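Side-chain contacts in tRNA (guanine(26)-N(2))-dimethyltransferase (Pyrococcus horikoshii, PDB 2DUL), which transfers two methyl groups from S-adenosyl-L-methionine to N2 of guanine 26 in tRNA: residues V6-A11 with V26-R31; A33-I38 with D224-A229; K103-L108 with M125-R130. All coordinates share one frame; numbering follows the deposited sequence.

In the fold
Contacts 1 and 2 lie next to each other, their centres 14 Å apart, and are joined directly by the salt bridges Glu-8 to Arg-36 and Arg-31 to Asp-224. Contact 1 closes before contact 2 opens: a short hairpin and a loop lead into helix 33-46, which contact 2 then sets against strand 226-235. Contact 3 is nested inside the long excursion closed by contact 2, toward the periphery of the chain; its centre is 24 Å from that of contact 1 and 26 Å from that of contact 2. Contacts 2 and 3 reach the same mixed sheet of the class I methyltransferase fold, while contact 1 adds the N-terminal hairpin beside the predicted S-adenosyl-L-methionine ligand Arg-36.

Contact 1 of 3, residues V6-A11 with V26-R31; sequences VQEGKA and VFYNPR
Glu-8, at the end of strand 4-8, faces Tyr-28 of the irregular run before helix 33-46; the two backbones stay well apart, the closest pair of CA atoms being those of Glu-8 and Pro-30 at 8.0 Å, and side chains bridge the gap. The Tyr-28 hydroxyl donates to the Glu-8 carboxylate, OH to OE2 2.7 Å, meeting the oxygen almost head-on. OE2 lies at the ring edge, near the ring plane, and carboxylate and ring are turned 38° against each other. Glu-8 delivers its carboxylate with CG anti to the backbone N (chi1 172°) and a straight chain beyond. Its other oxygen, OE1, forms salt bridges with Arg-36 and Arg-64. Farther back along the strand, Val-6 CG2 comes obliquely to Tyr-28 CE2 at 4.3 Å. Within 26-31, an Asx turn, Asn-29 OD1 accepting from Arg-31 N at 2.8 Å, turns the chain at Asn-29 to Arg-31. The type II' turn from Glu-8 to Ala-11, with Gly-9 at positive phi, makes 4-8 and 11-15 a tight beta hairpin, tied through Glu-8 to Arg-36, a predicted S-adenosyl-L-methionine ligand.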
loop_
_atom_site.group_PDB
_atom_site.type_symbol
_atom_site.label_atom_id
_atom_site.label_comp_id
_atom_site.label_asym_id
_atom_site.label_seq_id
_atom_site.Cartn_x
_atom_site.Cartn_y
_atom_site.Cartn_z
ATOM N N VAL A 6 0.043 -20.665 16.565
ATOM C CA VAL A 6 1.026 -19.592 16.484
ATOM C C VAL A 6 0.426 -18.285 16.988
ATOM O O VAL A 6 -0.793 -18.133 17.055
ATOM C CB VAL A 6 1.517 -19.384 15.033
ATOM C CG1 VAL A 6 2.205 -20.646 14.528
ATOM C CG2 VAL A 6 0.345 -19.022 14.132
ATOM N N GLN A 7 1.287 -17.344 17.350
ATOM C CA GLN A 7 0.824 -16.057 17.839
ATOM C C GLN A 7 1.444 -14.901 17.066
ATOM O O GLN A 7 2.629 -14.926 16.735
ATOM C CB GLN A 7 1.146 -15.908 19.326
ATOM C CG GLN A 7 0.688 -14.589 19.915
ATOM C CD GLN A 7 0.860 -14.529 21.415
ATOM O OE1 GLN A 7 1.962 -14.715 21.933
ATOM N NE2 GLN A 7 -0.234 -14.270 22.127
ATOM N N GLU A 8 0.624 -13.898 16.770
ATOM C CA GLU A 8 1.069 -12.707 16.056
ATOM C C GLU A 8 0.370 -11.522 16.706
ATOM O O GLU A 8 -0.854 -11.408 16.645
ATOM C CB GLU A 8 0.697 -12.776 14.572
ATOM C CG GLU A 8 0.966 -11.466 13.834
ATOM C CD GLU A 8 0.636 -11.525 12.355
ATOM O OE1 GLU A 8 0.225 -10.479 11.811
ATOM O OE2 GLU A 8 0.801 -12.601 11.733
ATOM N N GLY A 9 1.151 -10.643 17.326
ATOM C CA GLY A 9 0.564 -9.504 18.005
ATOM C C GLY A 9 -0.218 -10.042 19.190
ATOM O O GLY A 9 0.230 -10.976 19.856
ATOM N N LYS A 10 -1.391 -9.474 19.451
ATOM C CA LYS A 10 -2.219 -9.931 20.561
ATOM C C LYS A 10 -3.086 -11.133 20.184
ATOM O O LYS A 10 -3.845 -11.642 21.007
ATOM C CB LYS A 10 -3.115 -8.790 21.052
ATOM C CG LYS A 10 -2.353 -7.641 21.692
ATOM C CD LYS A 10 -3.296 -6.559 22.196
ATOM C CE LYS A 10 -2.527 -5.418 22.850
ATOM N NZ LYS A 10 -3.428 -4.285 23.206
ATOM N N ALA A 11 -2.960 -11.595 18.945
ATOM C CA ALA A 11 -3.764 -12.720 18.478
ATOM C C ALA A 11 -3.079 -14.081 18.535
ATOM O O ALA A 11 -1.884 -14.205 18.274
ATOM C CB ALA A 11 -4.240 -12.454 17.052
ATOM N N VAL A 26 -4.922 -23.668 4.231
ATOM C CA VAL A 26 -5.174 -22.248 4.446
ATOM C C VAL A 26 -3.836 -21.526 4.578
ATOM O O VAL A 26 -3.028 -21.843 5.450
ATOM C CB VAL A 26 -6.011 -22.010 5.721
ATOM C CG1 VAL A 26 -6.377 -20.537 5.831
ATOM C CG2 VAL A 26 -7.265 -22.874 5.690
ATOM N N PHE A 27 -3.621 -20.550 3.705
ATOM C CA PHE A 27 -2.384 -19.778 3.664
ATOM C C PHE A 27 -2.122 -18.848 4.847
ATOM O O PHE A 27 -3.014 -18.130 5.307
ATOM C CB PHE A 27 -2.353 -18.947 2.373
ATOM C CG PHE A 27 -1.065 -18.197 2.152
ATOM C CD1 PHE A 27 0.083 -18.865 1.725
ATOM C CD2 PHE A 27 -1.000 -16.822 2.358
ATOM C CE1 PHE A 27 1.275 -18.169 1.503
ATOM C CE2 PHE A 27 0.185 -16.117 2.140
ATOM C CZ PHE A 27 1.325 -16.791 1.711
ATOM N N TYR A 28 -0.884 -18.877 5.328
ATOM C CA TYR A 28 -0.429 -18.006 6.405
ATOM C C TYR A 28 1.045 -17.704 6.175
ATOM O O TYR A 28 1.862 -18.618 6.038
ATOM C CB TYR A 28 -0.584 -18.641 7.789
ATOM C CG TYR A 28 -0.027 -17.743 8.877
ATOM C CD1 TYR A 28 -0.611 -16.504 9.150
ATOM C CD2 TYR A 28 1.134 -18.090 9.575
ATOM C CE1 TYR A 28 -0.053 -15.630 10.081
ATOM C CE2 TYR A 28 1.704 -17.222 10.510
ATOM C CZ TYR A 28 1.107 -15.993 10.755
ATOM O OH TYR A 28 1.680 -15.112 11.646
ATOM N N ASN A 29 1.382 -16.423 6.133
ATOM C CA ASN A 29 2.762 -16.012 5.925
ATOM C C ASN A 29 3.190 -15.102 7.068
ATOM O O ASN A 29 2.758 -13.951 7.151
ATOM C CB ASN A 29 2.893 -15.271 4.595
ATOM C CG ASN A 29 4.325 -14.898 4.272
ATOM O OD1 ASN A 29 5.210 -14.983 5.122
ATOM N ND2 ASN A 29 4.559 -14.476 3.033
ATOM N N PRO A 30 4.044 -15.610 7.972
ATOM C CA PRO A 30 4.513 -14.810 9.107
ATOM C C PRO A 30 5.262 -13.557 8.663
ATOM O O PRO A 30 5.310 -12.558 9.382
ATOM C CB PRO A 30 5.399 -15.788 9.882
ATOM C CG PRO A 30 5.905 -16.710 8.811
ATOM C CD PRO A 30 4.673 -16.944 7.971
ATOM N N ARG A 31 5.843 -13.611 7.468
ATOM C CA ARG A 31 6.578 -12.466 6.946
ATOM C C ARG A 31 5.624 -11.288 6.728
ATOM O O ARG A 31 6.060 -10.139 6.642
ATOM C CB ARG A 31 7.274 -12.834 5.628
ATOM C CG ARG A 31 8.351 -13.918 5.773
ATOM C CD ARG A 31 8.958 -14.285 4.421
ATOM N NE ARG A 31 9.723 -13.186 3.833
ATOM C CZ ARG A 31 10.957 -12.851 4.196
ATOM N NH1 ARG A 31 11.580 -13.530 5.150
ATOM N NH2 ARG A 31 11.576 -11.839 3.601
#

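Contact 2 of 3, residues A33-I38 with D224-A229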
loop_
_atom_site.group_PDB
_atom_site.type_symbol
_atom_site.label_atom_id
_atom_site.label_comp_id
_atom_site.label_asym_id
_atom_site.label_seq_id
_atom_site.Cartn_x
_atom_site.Cartn_y
_atom_site.Cartn_z
ATOM N N ALA A 33 3.444 -10.320 8.863
ATOM C CA ALA A 33 3.079 -9.781 10.166
ATOM C C ALA A 33 3.427 -8.294 10.210
ATOM O O ALA A 33 2.736 -7.507 10.859
ATOM C CB ALA A 33 3.816 -10.527 11.272
ATOM N N LEU A 34 4.507 -7.919 9.522
ATOM C CA LEU A 34 4.941 -6.523 9.461
ATOM C C LEU A 34 3.863 -5.697 8.760
ATOM O O LEU A 34 3.490 -4.620 9.223
ATOM C CB LEU A 34 6.257 -6.403 8.679
ATOM C CG LEU A 34 6.716 -4.985 8.322
ATOM C CD1 LEU A 34 6.988 -4.201 9.592
ATOM C CD2 LEU A 34 7.965 -5.042 7.453
ATOM N N ASN A 35 3.382 -6.213 7.634
ATOM C CA ASN A 35 2.337 -5.558 6.854
ATOM C C ASN A 35 1.124 -5.309 7.750
ATOM O O ASN A 35 0.567 -4.211 7.766
ATOM C CB ASN A 35 1.951 -6.447 5.663
ATOM C CG ASN A 35 0.826 -5.860 4.818
ATOM O OD1 ASN A 35 -0.307 -5.708 5.282
ATOM N ND2 ASN A 35 1.136 -5.535 3.565
ATOM N N ARG A 36 0.724 -6.328 8.506
ATOM C CA ARG A 36 -0.423 -6.192 9.395
ATOM C C ARG A 36 -0.143 -5.212 10.542
ATOM O O ARG A 36 -1.046 -4.496 10.987
ATOM C CB ARG A 36 -0.850 -7.568 9.918
ATOM C CG ARG A 36 -1.488 -8.447 8.833
ATOM C CD ARG A 36 -1.960 -9.784 9.384
ATOM N NE ARG A 36 -0.877 -10.758 9.535
ATOM C CZ ARG A 36 -0.441 -11.561 8.568
ATOM N NH1 ARG A 36 -0.986 -11.518 7.358
ATOM N NH2 ARG A 36 0.536 -12.425 8.816
ATOM N N ASP A 37 1.102 -5.161 11.014
ATOM C CA ASP A 37 1.450 -4.216 12.074
ATOM C C ASP A 37 1.169 -2.800 11.568
ATOM O O ASP A 37 0.572 -1.983 12.272
ATOM C CB ASP A 37 2.940 -4.286 12.438
ATOM C CG ASP A 37 3.270 -5.397 13.422
ATOM O OD1 ASP A 37 2.380 -5.829 14.189
ATOM O OD2 ASP A 37 4.445 -5.820 13.441
ATOM N N ILE A 38 1.626 -2.520 10.348
ATOM C CA ILE A 38 1.460 -1.200 9.743
ATOM C C ILE A 38 -0.002 -0.779 9.700
ATOM O O ILE A 38 -0.346 0.333 10.112
ATOM C CB ILE A 38 2.047 -1.159 8.299
ATOM C CG1 ILE A 38 3.520 -1.573 8.321
ATOM C CG2 ILE A 38 1.914 0.242 7.708
ATOM C CD1 ILE A 38 4.390 -0.714 9.212
ATOM N N ASP A 224 9.830 -5.490 0.361
ATOM C CA ASP A 224 10.079 -6.893 0.062
ATOM C C ASP A 224 9.151 -7.486 -0.995
ATOM O O ASP A 224 8.407 -8.429 -0.733
ATOM C CB ASP A 224 9.985 -7.719 1.346
ATOM C CG ASP A 224 10.698 -9.055 1.233
ATOM O OD1 ASP A 224 10.516 -9.910 2.126
ATOM O OD2 ASP A 224 11.447 -9.246 0.252
ATOM N N HIS A 225 9.197 -6.909 -2.188
ATOM C CA HIS A 225 8.416 -7.380 -3.319
ATOM C C HIS A 225 6.897 -7.289 -3.244
ATOM O O HIS A 225 6.191 -8.076 -3.876
ATOM C CB HIS A 225 8.843 -8.807 -3.657
ATOM C CG HIS A 225 10.300 -8.927 -3.975
ATOM N ND1 HIS A 225 10.901 -8.209 -4.987
ATOM C CD2 HIS A 225 11.284 -9.655 -3.396
ATOM C CE1 HIS A 225 12.192 -8.488 -5.016
ATOM N NE2 HIS A 225 12.449 -9.364 -4.061
ATOM N N TYR A 226 6.387 -6.347 -2.460
ATOM C CA TYR A 226 4.951 -6.147 -2.406
ATOM C C TYR A 226 4.688 -4.650 -2.350
ATOM O O TYR A 226 5.461 -3.893 -1.767
ATOM C CB TYR A 226 4.305 -6.909 -1.232
ATOM C CG TYR A 226 4.447 -6.332 0.158
ATOM C CD1 TYR A 226 3.772 -5.168 0.527
ATOM C CD2 TYR A 226 5.193 -6.999 1.133
ATOM C CE1 TYR A 226 3.828 -4.684 1.836
ATOM C CE2 TYR A 226 5.260 -6.524 2.446
ATOM C CZ TYR A 226 4.572 -5.366 2.793
ATOM O OH TYR A 226 4.615 -4.897 4.093
ATOM N N PHE A 227 3.616 -4.230 -3.006
ATOM C CA PHE A 227 3.252 -2.822 -3.065
ATOM C C PHE A 227 2.020 -2.589 -2.208
ATOM O O PHE A 227 1.061 -3.363 -2.262
ATOM C CB PHE A 227 2.993 -2.428 -4.517
ATOM C CG PHE A 227 4.145 -2.734 -5.436
ATOM C CD1 PHE A 227 4.429 -4.048 -5.806
ATOM C CD2 PHE A 227 4.961 -1.713 -5.911
ATOM C CE1 PHE A 227 5.512 -4.342 -6.636
ATOM C CE2 PHE A 227 6.047 -1.993 -6.743
ATOM C CZ PHE A 227 6.324 -3.312 -7.106
ATOM N N ARG A 228 2.053 -1.514 -1.427
ATOM C CA ARG A 228 0.977 -1.173 -0.504
ATOM C C ARG A 228 0.477 0.255 -0.714
ATOM O O ARG A 228 1.269 1.186 -0.850
ATOM C CB ARG A 228 1.493 -1.292 0.934
ATOM C CG ARG A 228 0.823 -2.329 1.811
ATOM C CD ARG A 228 -0.664 -2.075 1.988
ATOM N NE ARG A 228 -1.164 -2.687 3.218
ATOM C CZ ARG A 228 -2.427 -3.058 3.414
ATOM N NH1 ARG A 228 -3.327 -2.890 2.454
ATOM N NH2 ARG A 228 -2.791 -3.580 4.577
ATOM N N ALA A 229 -0.839 0.433 -0.710
ATOM C CA ALA A 229 -1.407 1.763 -0.883
ATOM C C ALA A 229 -2.622 1.981 0.003
ATOM O O ALA A 229 -3.595 1.225 -0.062
ATOM C CB ALA A 229 -1.790 1.987 -2.346
HETATM O O HOH W 1 0.636 -2.607 5.471
#
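Tyr-226, the first residue of 224-229 to touch helix 33-46, lays its phenol obliquely against the side chain of Asn-35. Its CE1 lies 3.3 Å from Asn-35 ND2, the amide and ring planes being 51° apart, while its OH reaches Asn-35 CB at 3.5 Å. Tyr-226 CG sits between the backbone N and the carbonyl carbon (chi1 77°), which carries the ring across to the helix. Phe-227 turns away, packing on helix 192-209. Arg-228 comes next, its chain bent at chi2 and lying nearly perpendicular to Asn-35. Arg-228 NH2 is 3.3 Å from Asn-35 OD1, an oxygen that accepts a hydrogen bond from Arg-61, whereas NH1 forms a salt bridge with Asp-136. A water in the guanidinium plane accepts from Arg-228 NE at 2.9 Å and donates to Asn-35 O at 2.8 Å, linking strand to helix backbone. An alanine in place of Asn-35 takes away the amide, and Arg-61 would probably be left without this hydrogen-bond partner, with a gap beside the Tyr-226 ring. Strand 226-235 runs antiparallel to both 158-164 and 213-223 and lies between them, with helix 33-46 packed over one side and helix 192-209 over the other.

Contact 3 of 3, residues K103-L108 with M125-R130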
loop_
_atom_site.group_PDB
_atom_site.type_symbol
_atom_site.label_atom_id
_atom_site.label_comp_id
_atom_site.label_asym_id
_atom_site.label_seq_id
_atom_site.Cartn_x
_atom_site.Cartn_y
_atom_site.Cartn_z
ATOM N N LYS A 103 -26.153 -20.370 7.347
ATOM C CA LYS A 103 -25.892 -20.282 5.913
ATOM C C LYS A 103 -24.608 -19.568 5.488
ATOM O O LYS A 103 -24.652 -18.547 4.800
ATOM C CB LYS A 103 -27.091 -19.635 5.211
ATOM C CG LYS A 103 -28.343 -20.504 5.191
ATOM C CD LYS A 103 -29.515 -19.767 4.554
ATOM C CE LYS A 103 -30.746 -20.660 4.454
ATOM N NZ LYS A 103 -31.160 -21.212 5.777
ATOM N N GLY A 104 -23.465 -20.114 5.888
ATOM C CA GLY A 104 -22.195 -19.527 5.505
ATOM C C GLY A 104 -21.846 -18.191 6.132
ATOM O O GLY A 104 -21.014 -17.457 5.597
ATOM N N ARG A 105 -22.473 -17.874 7.263
ATOM C CA ARG A 105 -22.199 -16.624 7.963
ATOM C C ARG A 105 -22.338 -16.825 9.477
ATOM O O ARG A 105 -23.352 -17.333 9.955
ATOM C CB ARG A 105 -23.155 -15.534 7.470
ATOM C CG ARG A 105 -23.059 -14.217 8.211
ATOM C CD ARG A 105 -23.835 -13.135 7.476
ATOM N NE ARG A 105 -23.137 -12.692 6.270
ATOM C CZ ARG A 105 -23.733 -12.154 5.210
ATOM N NH1 ARG A 105 -23.011 -11.776 4.162
ATOM N NH2 ARG A 105 -25.052 -12.013 5.187
ATOM N N ALA A 106 -21.306 -16.441 10.224
ATOM C CA ALA A 106 -21.309 -16.588 11.680
ATOM C C ALA A 106 -21.056 -15.226 12.302
ATOM O O ALA A 106 -20.109 -14.537 11.933
ATOM C CB ALA A 106 -20.230 -17.580 12.111
ATOM N N ILE A 107 -21.894 -14.848 13.261
ATOM C CA ILE A 107 -21.783 -13.540 13.882
ATOM C C ILE A 107 -21.685 -13.574 15.401
ATOM O O ILE A 107 -22.456 -14.267 16.065
ATOM C CB ILE A 107 -22.994 -12.676 13.482
ATOM C CG1 ILE A 107 -23.104 -12.637 11.955
ATOM C CG2 ILE A 107 -22.851 -11.269 14.056
ATOM C CD1 ILE A 107 -24.352 -11.953 11.438
ATOM N N LEU A 108 -20.731 -12.820 15.941
ATOM C CA LEU A 108 -20.531 -12.732 17.386
ATOM C C LEU A 108 -20.801 -11.288 17.794
ATOM O O LEU A 108 -20.123 -10.376 17.332
ATOM C CB LEU A 108 -19.094 -13.113 17.747
ATOM C CG LEU A 108 -18.686 -13.054 19.227
ATOM C CD1 LEU A 108 -19.479 -14.065 20.053
ATOM C CD2 LEU A 108 -17.197 -13.351 19.338
ATOM N N MET A 125 -18.831 -7.738 -1.040
ATOM C CA MET A 125 -18.747 -6.284 -1.171
ATOM C C MET A 125 -19.908 -5.693 -1.971
ATOM O O MET A 125 -20.336 -4.562 -1.710
ATOM C CB MET A 125 -17.396 -5.883 -1.782
ATOM C CG MET A 125 -16.216 -6.186 -0.855
ATOM S SD MET A 125 -14.655 -5.492 -1.423
ATOM C CE MET A 125 -14.319 -6.530 -2.888
ATOM N N ALA A 126 -20.426 -6.453 -2.935
ATOM C CA ALA A 126 -21.562 -5.991 -3.733
ATOM C C ALA A 126 -22.807 -5.934 -2.849
ATOM O O ALA A 126 -23.695 -5.097 -3.051
ATOM C CB ALA A 126 -21.799 -6.929 -4.910
ATOM N N GLU A 127 -22.873 -6.833 -1.872
ATOM C CA GLU A 127 -24.001 -6.879 -0.946
ATOM C C GLU A 127 -23.927 -5.729 0.068
ATOM O O GLU A 127 -24.955 -5.239 0.537
ATOM C CB GLU A 127 -24.024 -8.222 -0.203
ATOM C CG GLU A 127 -24.132 -9.433 -1.128
ATOM C CD GLU A 127 -24.242 -10.754 -0.380
ATOM O OE1 GLU A 127 -23.392 -11.030 0.495
ATOM O OE2 GLU A 127 -25.180 -11.526 -0.679
ATOM N N ARG A 128 -22.712 -5.299 0.398
ATOM C CA ARG A 128 -22.501 -4.216 1.362
ATOM C C ARG A 128 -22.070 -2.930 0.649
ATOM O O ARG A 128 -20.915 -2.506 0.737
ATOM C CB ARG A 128 -21.424 -4.627 2.373
ATOM C CG ARG A 128 -21.742 -5.865 3.211
ATOM C CD ARG A 128 -22.754 -5.579 4.316
ATOM N NE ARG A 128 -24.134 -5.675 3.852
ATOM C CZ ARG A 128 -25.013 -4.681 3.904
ATOM N NH1 ARG A 128 -24.661 -3.503 4.398
ATOM N NH2 ARG A 128 -26.247 -4.866 3.465
ATOM N N HIS A 129 -23.016 -2.313 -0.051
ATOM C CA HIS A 129 -22.773 -1.088 -0.804
ATOM C C HIS A 129 -22.599 0.114 0.125
ATOM O O HIS A 129 -23.409 0.318 1.030
ATOM C CB HIS A 129 -23.953 -0.860 -1.757
ATOM C CG HIS A 129 -23.781 0.306 -2.677
ATOM N ND1 HIS A 129 -22.782 0.368 -3.624
ATOM C CD2 HIS A 129 -24.492 1.452 -2.804
ATOM C CE1 HIS A 129 -22.883 1.501 -4.294
ATOM N NE2 HIS A 129 -23.912 2.177 -3.817
ATOM N N ARG A 130 -21.540 0.898 -0.095
ATOM C CA ARG A 130 -21.268 2.089 0.717
ATOM C C ARG A 130 -21.479 1.763 2.192
ATOM O O ARG A 130 -22.252 2.430 2.884
ATOM C CB ARG A 130 -22.209 3.227 0.301
ATOM C CG ARG A 130 -22.076 3.630 -1.162
ATOM C CD ARG A 130 -20.675 4.143 -1.454
ATOM N NE ARG A 130 -20.462 4.344 -2.883
ATOM C CZ ARG A 130 -19.265 4.389 -3.453
ATOM N NH1 ARG A 130 -19.165 4.574 -4.762
ATOM N NH2 ARG A 130 -18.170 4.241 -2.710
#
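Arg-105, on strand 105-109, and Glu-127, in the last turn of helix 121-127, form the one link between these segments, and it is ionic. Arg-105 NH1 approaches Glu-127 OE1 at 3.8 Å, a long salt bridge, with the oxygen at the edge of the guanidinium and near its plane. The carboxylate plane is turned 52° from that of the guanidinium, and the side chains come from opposite directions and meet by their charged ends. Two reaching side chains are needed because the nearest CA atoms, those of Arg-105 and Glu-127, are 13.3 Å apart. Arg-105 leaves the strand extended and bends at chi3 (-74°), which swings its guanidinium round to the helix. The pairing is probably weak, at a partly exposed surface; Glu-127 OE2 also has a long, weak ion pair with Arg-123.

Among hydrogen bonds, Arg-105 NH1 makes a weak one to Asn-117 OD1, on the neighbouring strand 113-118. At the helix end, Arg-128 N binds Met-125 O weakly, and Arg-128 then leaves the helical conformation.

Packing and cation-pi contacts complete the surroundings: Arg-105 and Arg-128 both pack on Trp-75 of strand 73-78, and Arg-128 makes a cation-pi contact with Tyr-131.

Helix 121-127 carries the chain from strand 113-118 to the parallel strand 132-137, a beta-alpha-beta connection of the class I methyltransferase fold. The long salt bridge loosely connects its C-terminal end with strand 105-109 near the sheet margin, while the predicted S-adenosyl-L-methionine ligands Asp-120 and Ala-121 lie at its other end.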